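Local coordinates for DNA-entry nuclease (Competence-specific nuclease) (Streptococcus agalactiae ILRI112, PDB 4QGO), which probably cleaves DNA, and perhaps RNA, with little sequence preference, as a virulence-associated nuclease of the His-Me finger superfamily, at residues 70-74 with 75-79; 137-140 with 141-144; 149-153 with 154-158; 193-196 with 197-201. The protein carries 1 engineered substitution. One frame throughout, in Å; residues are numbered along the deposited sequence.

Contact 1. Residues 70-74 with 75-79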
# COMPACT_ATOMS: atom_id res chain seq x y z
N LEU A 70 -10.51 6.09 -10.12
CA LEU A 70 -9.83 5.44 -11.22
C LEU A 70 -10.80 5.01 -12.30
O LEU A 70 -11.87 4.48 -12.02
CB LEU A 70 -9.07 4.21 -10.72
CG LEU A 70 -8.03 4.41 -9.61
CD1 LEU A 70 -7.51 3.07 -9.10
CD2 LEU A 70 -6.88 5.29 -10.08
N ASP A 71 -10.41 5.24 -13.55
CA ASP A 71 -11.14 4.70 -14.69
C ASP A 71 -10.19 4.65 -15.89
O ASP A 71 -9.00 4.98 -15.77
CB ASP A 71 -12.44 5.49 -14.98
CG ASP A 71 -12.19 6.94 -15.39
OD1 ASP A 71 -11.16 7.25 -16.02
OD2 ASP A 71 -13.06 7.79 -15.09
N ARG A 72 -10.71 4.25 -17.04
CA ARG A 72 -9.85 4.05 -18.20
C ARG A 72 -9.21 5.32 -18.74
O ARG A 72 -8.27 5.23 -19.52
CB ARG A 72 -10.60 3.31 -19.31
CG ARG A 72 -10.71 1.83 -19.04
CD ARG A 72 -11.21 1.08 -20.25
NE ARG A 72 -10.12 0.41 -20.96
CZ ARG A 72 -10.26 -0.73 -21.63
NH1 ARG A 72 -11.44 -1.33 -21.68
NH2 ARG A 72 -9.22 -1.26 -22.25
N THR A 73 -9.71 6.48 -18.34
CA THR A 73 -9.12 7.74 -18.81
C THR A 73 -7.75 8.05 -18.21
O THR A 73 -7.00 8.85 -18.76
CB THR A 73 -10.04 8.97 -18.61
OG1 THR A 73 -10.13 9.30 -17.22
CG2 THR A 73 -11.44 8.71 -19.18
N ILE A 74 -7.41 7.43 -17.07
CA ILE A 74 -6.10 7.66 -16.47
C ILE A 74 -5.26 6.40 -16.32
O ILE A 74 -4.11 6.45 -15.89
CB ILE A 74 -6.18 8.43 -15.12
CG1 ILE A 74 -6.92 7.61 -14.06
CG2 ILE A 74 -6.85 9.78 -15.33
CD1 ILE A 74 -6.83 8.24 -12.67
N ARG A 75 -5.84 5.26 -16.71
CA ARG A 75 -5.14 3.99 -16.78
C ARG A 75 -3.95 4.09 -17.73
O ARG A 75 -4.06 4.66 -18.82
CB ARG A 75 -6.13 2.93 -17.26
CG ARG A 75 -5.56 1.53 -17.42
CD ARG A 75 -5.45 0.76 -16.11
NE ARG A 75 -5.22 -0.65 -16.43
CZ ARG A 75 -4.03 -1.19 -16.66
NH1 ARG A 75 -2.92 -0.47 -16.57
NH2 ARG A 75 -3.95 -2.48 -16.99
N GLN A 76 -2.82 3.53 -17.31
CA GLN A 76 -1.60 3.58 -18.10
C GLN A 76 -1.13 2.17 -18.45
O GLN A 76 -0.64 1.43 -17.58
CB GLN A 76 -0.52 4.35 -17.34
CG GLN A 76 0.86 4.35 -17.99
CD GLN A 76 0.91 5.03 -19.34
OE1 GLN A 76 0.39 4.52 -20.33
NE2 GLN A 76 1.55 6.19 -19.40
N TYR A 77 -1.30 1.80 -19.72
CA TYR A 77 -0.93 0.47 -20.20
C TYR A 77 0.52 0.44 -20.66
O TYR A 77 1.13 -0.63 -20.73
CB TYR A 77 -1.85 0.04 -21.35
CG TYR A 77 -3.29 -0.13 -20.94
CD1 TYR A 77 -3.68 -1.21 -20.16
CD2 TYR A 77 -4.26 0.78 -21.35
CE1 TYR A 77 -5.01 -1.38 -19.79
CE2 TYR A 77 -5.58 0.62 -20.98
CZ TYR A 77 -5.95 -0.46 -20.20
OH TYR A 77 -7.27 -0.61 -19.83
N GLN A 78 1.07 1.61 -20.95
CA GLN A 78 2.41 1.69 -21.55
C GLN A 78 3.48 1.75 -20.49
O GLN A 78 3.21 2.00 -19.31
CB GLN A 78 2.53 2.91 -22.46
CG GLN A 78 1.44 3.02 -23.50
CD GLN A 78 1.80 3.99 -24.60
OE1 GLN A 78 1.37 5.14 -24.59
NE2 GLN A 78 2.59 3.52 -25.56
N ASN A 79 4.71 1.51 -20.91
CA ASN A 79 5.85 1.73 -20.05
C ASN A 79 6.19 3.21 -20.00
O ASN A 79 5.82 3.97 -20.91
CB ASN A 79 7.05 0.95 -20.57
CG ASN A 79 6.89 -0.53 -20.39
OD1 ASN A 79 6.20 -0.99 -19.47
ND2 ASN A 79 7.53 -1.30 -21.25
O HOH W 1 -5.76 6.28 -20.15
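The phenol end of Tyr-77 reaches back to the guanidinium of Arg-72, the two planes 64° apart, while one face of its ring is covered by Arg-75. There Arg-75 CG lies 3.4 Å above the ring plane, off toward the rim, and in return Tyr-77 CE1 sits 3.1 Å above one face of the Arg-75 guanidinium. The chain that carries these groups is the irregular loop leaving strand 66-70, which begins with an Asx turn at Asp-71. Aspartate suits that place because its short carboxylate can fold onto the backbone: Asp-71 OD1 accepts from Thr-73 N at 2.8 Å and, through its syn lone pair, from Thr-73 OG1 at 2.6 Å. Just beyond, Arg-75 N makes only a weak bond back to Asp-71 O.

Arg-72 reaches Tyr-77 by a bend at chi3 (101°), which leaves both its NE and NH2 3.2 Å from Tyr-77 OH. The strongest polar partners of all three lie outside the loop: Arg-72 NH1 bonds Asn-167, and Asp-165 takes both a salt bridge from Arg-75 NE and a hydrogen bond from Tyr-77 OH. Two long arginines and a tyrosine can thus tie this partly buried loop to the region at the end of helix 153-165. One water bridges the backbone, donating to Arg-72 O at 2.8 Å and to Arg-75 O at 2.7 Å.

Contact 2. Residues 137-140 with 141-144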
# COMPACT_ATOMS: atom_id res chain seq x y z
N THR A 137 9.36 3.14 1.77
CA THR A 137 10.20 1.96 1.87
C THR A 137 9.30 0.78 2.18
O THR A 137 8.69 0.73 3.23
CB THR A 137 11.25 2.13 2.97
OG1 THR A 137 12.12 3.21 2.61
CG2 THR A 137 12.07 0.85 3.17
N GLN A 138 9.21 -0.17 1.24
CA GLN A 138 8.28 -1.28 1.39
C GLN A 138 9.01 -2.60 1.23
O GLN A 138 9.88 -2.74 0.34
CB GLN A 138 7.15 -1.17 0.35
CG GLN A 138 6.01 -2.16 0.61
CD GLN A 138 4.82 -1.91 -0.30
OE1 GLN A 138 4.99 -1.48 -1.44
NE2 GLN A 138 3.62 -2.19 0.20
N THR A 139 8.68 -3.56 2.07
CA THR A 139 9.35 -4.86 1.93
C THR A 139 9.11 -5.44 0.53
O THR A 139 8.05 -5.24 -0.07
CB THR A 139 8.94 -5.87 3.01
OG1 THR A 139 7.58 -6.28 2.80
CG2 THR A 139 9.12 -5.27 4.40
N ALA A 140 10.11 -6.16 0.02
CA ALA A 140 9.97 -6.79 -1.28
C ALA A 140 8.76 -7.72 -1.29
O ALA A 140 8.00 -7.73 -2.26
CB ALA A 140 11.23 -7.56 -1.65
N HIS A 141 8.58 -8.49 -0.22
CA HIS A 141 7.44 -9.39 -0.15
C HIS A 141 6.11 -8.65 -0.23
O HIS A 141 5.22 -9.03 -1.00
CB HIS A 141 7.44 -10.19 1.14
CG HIS A 141 6.16 -10.92 1.36
ND1 HIS A 141 5.81 -12.04 0.65
CD2 HIS A 141 5.11 -10.64 2.17
CE1 HIS A 141 4.61 -12.45 1.04
NE2 HIS A 141 4.17 -11.62 1.97
N SER A 142 5.95 -7.62 0.59
CA SER A 142 4.65 -6.96 0.65
C SER A 142 4.37 -6.09 -0.58
O SER A 142 3.22 -5.88 -0.94
CB SER A 142 4.46 -6.20 1.97
OG SER A 142 5.23 -5.01 2.02
N ASN A 143 5.42 -5.62 -1.25
CA ASN A 143 5.27 -4.94 -2.52
C ASN A 143 4.89 -5.89 -3.65
O ASN A 143 3.93 -5.65 -4.38
CB ASN A 143 6.58 -4.21 -2.87
CG ASN A 143 6.48 -3.44 -4.17
OD1 ASN A 143 5.87 -2.38 -4.23
ND2 ASN A 143 7.11 -3.96 -5.22
N GLN A 144 5.62 -7.00 -3.75
CA GLN A 144 5.61 -7.82 -4.97
C GLN A 144 4.58 -8.94 -5.03
O GLN A 144 4.17 -9.35 -6.12
CB GLN A 144 6.99 -8.43 -5.18
CG GLN A 144 8.05 -7.40 -5.47
CD GLN A 144 9.45 -8.00 -5.56
OE1 GLN A 144 9.62 -9.15 -5.97
NE2 GLN A 144 10.45 -7.20 -5.20
O HOH W 2 3.35 -3.15 3.01
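Thr-139 and Ser-142 both hold their hydroxyl between the backbone N and the carbonyl carbon (chi1 69° and 74°), and these turns swing OG1 and OG to within 2.8 Å of each other. The Ser-142 proton may serve that pair, although it has another acceptor within reach. Thr-139 is the N-cap of helix 140-144: with its side chain folded over the helix start, OG1 accepts from Ser-142 N at 3.1 Å, supplying an acceptor to an N-H that lacks a helical carbonyl. Threonine is a common N-cap residue, its short hydroxyl able to reach a backbone N-H of the first turn, and its beta-branching suits the end of a strand. The first helical bonds follow, Asn-143 N to Thr-139 O and Gln-144 N to Ala-140 O, each 2.9 Å.

Gln-138, its chain extended, runs along the first turn. Its CG lies 3.3 Å from Ser-142 OG, and the side chains of Gln-138 and Asn-143 cross at about a right angle, their amide planes 60° apart. Gln-138 NE2 bonds Gln-153, and a water lies between that NE2, at 3.0 Å, and Ser-142 OG, at 2.8 Å. Gln-144 extends past the small Ala-140, with NE2 3.7 Å from Ala-140 CB, on its way to Asp-109.

This strand-to-helix joint is consistent with the beta-beta-alpha core of the family. Strand 135-139 pairs with strand 108-112, the N-cap hydroxyl of Thr-139 also bonds Thr-209 O, and Ser-142 is linked through its backbone to Gln-153 at the start of helix 153-165.

Contact 3. Residues 149-153 with 154-158. With SO4 (sulfate ion), chain F; SO4 (sulfate ion), chain G.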
# COMPACT_ATOMS: atom_id res chain seq x y z
N ILE A 149 -3.03 -16.72 -2.45
CA ILE A 149 -2.75 -17.55 -1.28
C ILE A 149 -1.87 -16.84 -0.24
O ILE A 149 -1.93 -17.15 0.95
CB ILE A 149 -2.11 -18.90 -1.71
CG1 ILE A 149 -2.36 -19.97 -0.65
CG2 ILE A 149 -0.62 -18.74 -2.01
CD1 ILE A 149 -3.81 -20.36 -0.56
N ASN A 150 -1.04 -15.90 -0.68
CA ASN A 150 -0.12 -15.20 0.21
C ASN A 150 0.08 -13.81 -0.37
O ASN A 150 1.03 -13.56 -1.12
CB ASN A 150 1.22 -15.95 0.33
CG ASN A 150 2.19 -15.28 1.30
OD1 ASN A 150 1.84 -14.34 2.01
ND2 ASN A 150 3.42 -15.80 1.36
N ARG A 151 -0.83 -12.93 0.00
CA ARG A 151 -1.09 -11.68 -0.73
C ARG A 151 -0.16 -10.54 -0.37
O ARG A 151 0.23 -10.38 0.79
CB ARG A 151 -2.53 -11.26 -0.48
CG ARG A 151 -3.55 -12.27 -0.98
CD ARG A 151 -4.96 -11.95 -0.53
NE ARG A 151 -5.86 -13.05 -0.88
CZ ARG A 151 -7.18 -12.97 -0.88
NH1 ARG A 151 -7.80 -11.84 -0.56
NH2 ARG A 151 -7.90 -14.04 -1.21
N GLY A 152 0.22 -9.76 -1.38
CA GLY A 152 0.90 -8.50 -1.16
C GLY A 152 0.08 -7.39 -1.79
O GLY A 152 -1.03 -7.61 -2.28
N GLN A 153 0.63 -6.19 -1.77
CA GLN A 153 -0.06 -5.06 -2.36
C GLN A 153 -0.29 -5.27 -3.87
O GLN A 153 -1.33 -4.85 -4.40
CB GLN A 153 0.71 -3.76 -2.08
CG GLN A 153 0.10 -2.53 -2.74
CD GLN A 153 0.63 -1.23 -2.17
OE1 GLN A 153 1.19 -1.19 -1.07
NE2 GLN A 153 0.44 -0.15 -2.93
N ASN A 154 0.64 -5.95 -4.55
CA ASN A 154 0.45 -6.24 -5.97
C ASN A 154 -0.85 -7.00 -6.22
O ASN A 154 -1.53 -6.75 -7.21
CB ASN A 154 1.63 -7.07 -6.52
CG ASN A 154 2.68 -6.22 -7.23
OD1 ASN A 154 2.55 -5.00 -7.38
ND2 ASN A 154 3.74 -6.88 -7.70
N TYR A 155 -1.19 -7.95 -5.34
CA TYR A 155 -2.43 -8.71 -5.52
C TYR A 155 -3.65 -7.78 -5.58
O TYR A 155 -4.52 -7.92 -6.46
CB TYR A 155 -2.62 -9.73 -4.38
CG TYR A 155 -3.93 -10.47 -4.49
CD1 TYR A 155 -4.06 -11.54 -5.36
CD2 TYR A 155 -5.04 -10.08 -3.75
CE1 TYR A 155 -5.27 -12.20 -5.50
CE2 TYR A 155 -6.26 -10.75 -3.89
CZ TYR A 155 -6.35 -11.80 -4.76
OH TYR A 155 -7.56 -12.46 -4.90
N TYR A 156 -3.73 -6.86 -4.63
CA TYR A 156 -4.85 -5.93 -4.58
C TYR A 156 -4.84 -4.95 -5.73
O TYR A 156 -5.90 -4.61 -6.28
CB TYR A 156 -4.91 -5.26 -3.21
CG TYR A 156 -5.42 -6.25 -2.20
CD1 TYR A 156 -6.79 -6.43 -2.00
CD2 TYR A 156 -4.54 -7.07 -1.50
CE1 TYR A 156 -7.26 -7.38 -1.11
CE2 TYR A 156 -5.01 -8.02 -0.61
CZ TYR A 156 -6.37 -8.16 -0.42
OH TYR A 156 -6.85 -9.10 0.46
N GLU A 157 -3.66 -4.51 -6.12
CA GLU A 157 -3.53 -3.67 -7.31
C GLU A 157 -4.03 -4.40 -8.55
O GLU A 157 -4.68 -3.79 -9.40
CB GLU A 157 -2.10 -3.16 -7.48
CG GLU A 157 -1.76 -2.10 -6.42
CD GLU A 157 -0.29 -1.80 -6.32
OE1 GLU A 157 0.51 -2.70 -6.64
OE2 GLU A 157 0.09 -0.68 -5.92
N SER A 158 -3.74 -5.70 -8.64
CA SER A 158 -4.25 -6.49 -9.75
C SER A 158 -5.77 -6.55 -9.76
O SER A 158 -6.38 -6.50 -10.83
CB SER A 158 -3.68 -7.91 -9.71
OG SER A 158 -2.28 -7.88 -9.96
S SO4 F . 4.16 -18.80 -0.58
O1 SO4 F . 5.05 -19.88 -0.14
O2 SO4 F . 4.37 -18.53 -2.00
O3 SO4 F . 2.77 -19.21 -0.38
O4 SO4 F . 4.43 -17.60 0.20
S SO4 G . -11.40 -13.08 -1.42
O1 SO4 G . -11.87 -13.44 -2.75
O2 SO4 G . -12.46 -12.39 -0.69
O3 SO4 G . -11.01 -14.28 -0.70
O4 SO4 G . -10.25 -12.19 -1.54
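Arg-151 lies across the N-terminus of helix 153-165, where Gly-152 is the N-cap, and packs against the two tyrosines of the first turn. This is the tight part. Arg-151 CG makes a CH-pi contact over one face of Tyr-155, 4.2 Å from the ring centroid, and farther along one guanidinium face lies over the CE2 rim of that ring, the planes 29° apart. The extended chain carries NH1 to Tyr-156 OH at 3.1 Å, a bond only 3° out of the guanidinium plane. Tyr-156 suits this inner position, for its ring packs on Ile-33, Leu-191 and Val-204 and meets Phe-202 edge-to-face, while its hydroxyl still finds a polar partner.

The outer edge of the same guanidinium belongs to the looser side, where a sulfate, probably from the crystallisation liquor, sits. Arg-151 NH1 also reaches its O4 at 2.7 Å, and NH2 its O3 at 3.2 Å. A second sulfate lies beside Asn-150.

Deeper in, Glu-157 N bonds Gln-153 O at 2.9 Å in the first helical turn. Gln-153 grips with both ends of its amide: OE1 accepts from Gln-138 NE2, and NE2 donates to Glu-157 OE2 at 3.1 Å, coming from above the carboxylate plane.

Contact 4. Residues 193-196 with 197-201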
# COMPACT_ATOMS: atom_id res chain seq x y z
N ALA A 193 -10.89 -0.09 -1.60
CA ALA A 193 -11.39 0.08 -2.96
C ALA A 193 -12.87 -0.23 -3.05
O ALA A 193 -13.37 -1.12 -2.35
CB ALA A 193 -10.61 -0.80 -3.94
N LYS A 194 -13.57 0.49 -3.92
CA LYS A 194 -15.00 0.28 -4.14
C LYS A 194 -15.32 0.67 -5.57
O LYS A 194 -15.00 1.77 -6.00
CB LYS A 194 -15.79 1.15 -3.15
CG LYS A 194 -17.30 1.15 -3.36
CD LYS A 194 -17.87 -0.23 -3.08
CE LYS A 194 -19.39 -0.22 -3.20
NZ LYS A 194 -20.01 0.75 -2.25
N SER A 195 -15.94 -0.24 -6.32
CA SER A 195 -16.40 0.12 -7.66
C SER A 195 -17.81 0.73 -7.61
O SER A 195 -18.59 0.46 -6.68
CB SER A 195 -16.37 -1.10 -8.60
OG SER A 195 -17.30 -2.09 -8.19
N GLN A 196 -18.10 1.56 -8.60
CA GLN A 196 -19.42 2.18 -8.71
C GLN A 196 -20.53 1.12 -8.67
O GLN A 196 -21.53 1.31 -7.98
CB GLN A 196 -19.52 3.01 -9.99
CG GLN A 196 -20.88 3.68 -10.19
CD GLN A 196 -21.05 4.28 -11.58
OE1 GLN A 196 -20.12 4.87 -12.14
NE2 GLN A 196 -22.24 4.15 -12.14
N ASP A 197 -20.33 0.01 -9.38
CA ASP A 197 -21.35 -1.04 -9.43
C ASP A 197 -21.36 -1.98 -8.23
O ASP A 197 -22.18 -2.89 -8.17
CB ASP A 197 -21.29 -1.83 -10.75
CG ASP A 197 -20.07 -2.75 -10.86
OD1 ASP A 197 -19.28 -2.90 -9.90
OD2 ASP A 197 -19.91 -3.37 -11.94
N GLY A 198 -20.43 -1.76 -7.31
CA GLY A 198 -20.38 -2.51 -6.07
C GLY A 198 -19.76 -3.90 -6.15
O GLY A 198 -19.66 -4.59 -5.13
N THR A 199 -19.35 -4.32 -7.34
CA THR A 199 -18.85 -5.69 -7.51
C THR A 199 -17.43 -5.85 -6.96
O THR A 199 -17.02 -6.96 -6.60
CB THR A 199 -18.86 -6.17 -8.97
OG1 THR A 199 -18.02 -5.32 -9.76
CG2 THR A 199 -20.27 -6.16 -9.54
N LEU A 200 -16.69 -4.75 -6.90
CA LEU A 200 -15.39 -4.76 -6.26
C LEU A 200 -15.44 -3.97 -4.97
O LEU A 200 -15.84 -2.80 -4.96
CB LEU A 200 -14.32 -4.15 -7.16
CG LEU A 200 -12.91 -4.06 -6.54
CD1 LEU A 200 -12.34 -5.44 -6.35
CD2 LEU A 200 -11.98 -3.21 -7.41
N GLU A 201 -15.03 -4.60 -3.88
CA GLU A 201 -14.92 -3.89 -2.61
C GLU A 201 -13.95 -4.61 -1.70
O GLU A 201 -14.07 -5.81 -1.49
CB GLU A 201 -16.28 -3.73 -1.92
CG GLU A 201 -16.18 -2.91 -0.63
CD GLU A 201 -17.52 -2.48 -0.07
OE1 GLU A 201 -18.56 -2.72 -0.71
OE2 GLU A 201 -17.52 -1.87 1.03
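Ser-195 to Gly-198 form a type I beta turn, closed by Gly-198 N to Ser-195 O at 3.0 Å, and Ser-195 N bonds Leu-200 O at 2.9 Å where the beta hairpin begins. Gly-198 takes a positive phi of 80°, which glycine adopts easily.

The bend is held by polar side chains. Ser-195, with chi1 66°, turns OG inward, where it accepts from Leu-200 N at 3.0 Å and donates to Asp-197 OD1 at 2.7 Å, nearly along the C-O axis. That one oxygen takes three bonds, for Thr-199 OG1 and Thr-199 N also donate to it; the latter bond makes an Asx turn. Serine, aspartate and threonine, each short and polar, therefore crosslink the loop from within, and Asp-197 OD2 adds a salt bridge to Lys-168.

Beyond the turn Lys-194 and Glu-201 form an antiparallel non-hydrogen-bonded pair, CA atoms 4.4 Å apart. Their side chains cross at a slant, with Lys-194 CD 3.5 Å from Glu-201 OE1, while NZ is too far for a salt bridge.

The hairpin joins strands 188-195 and 201-207 of the large antiparallel sheet; the side chains of Ala-193 and Leu-200 touch Val-170 of strand 170-177, and Glu-201 OE2 bonds the backbone of Thr-41.

How the contacts relate
The four contacts follow one another along the chain, all within the nuclease domain. Contacts 2 and 3 are neighbours, their centres 11 Å apart: the start of helix 140-144 and the start of helix 153-165 touch directly, Ser-142 O lying 2.7 Å from Gln-153 N. Contact 2 ends the small two-stranded sheet, and contact 3 packs its helix on the seven-stranded one, so together they join the probable beta-beta-alpha core to the large sheet. Contacts 1 and 4 lie at the periphery, about 18 Å apart between centres, contact 1 at the loop leaving strand 66-70, contact 4 at the hairpin between strands 188-195 and 201-207. Contacts 2 and 4 stand on opposite sides of the chain's centre, their centres 25 Å apart.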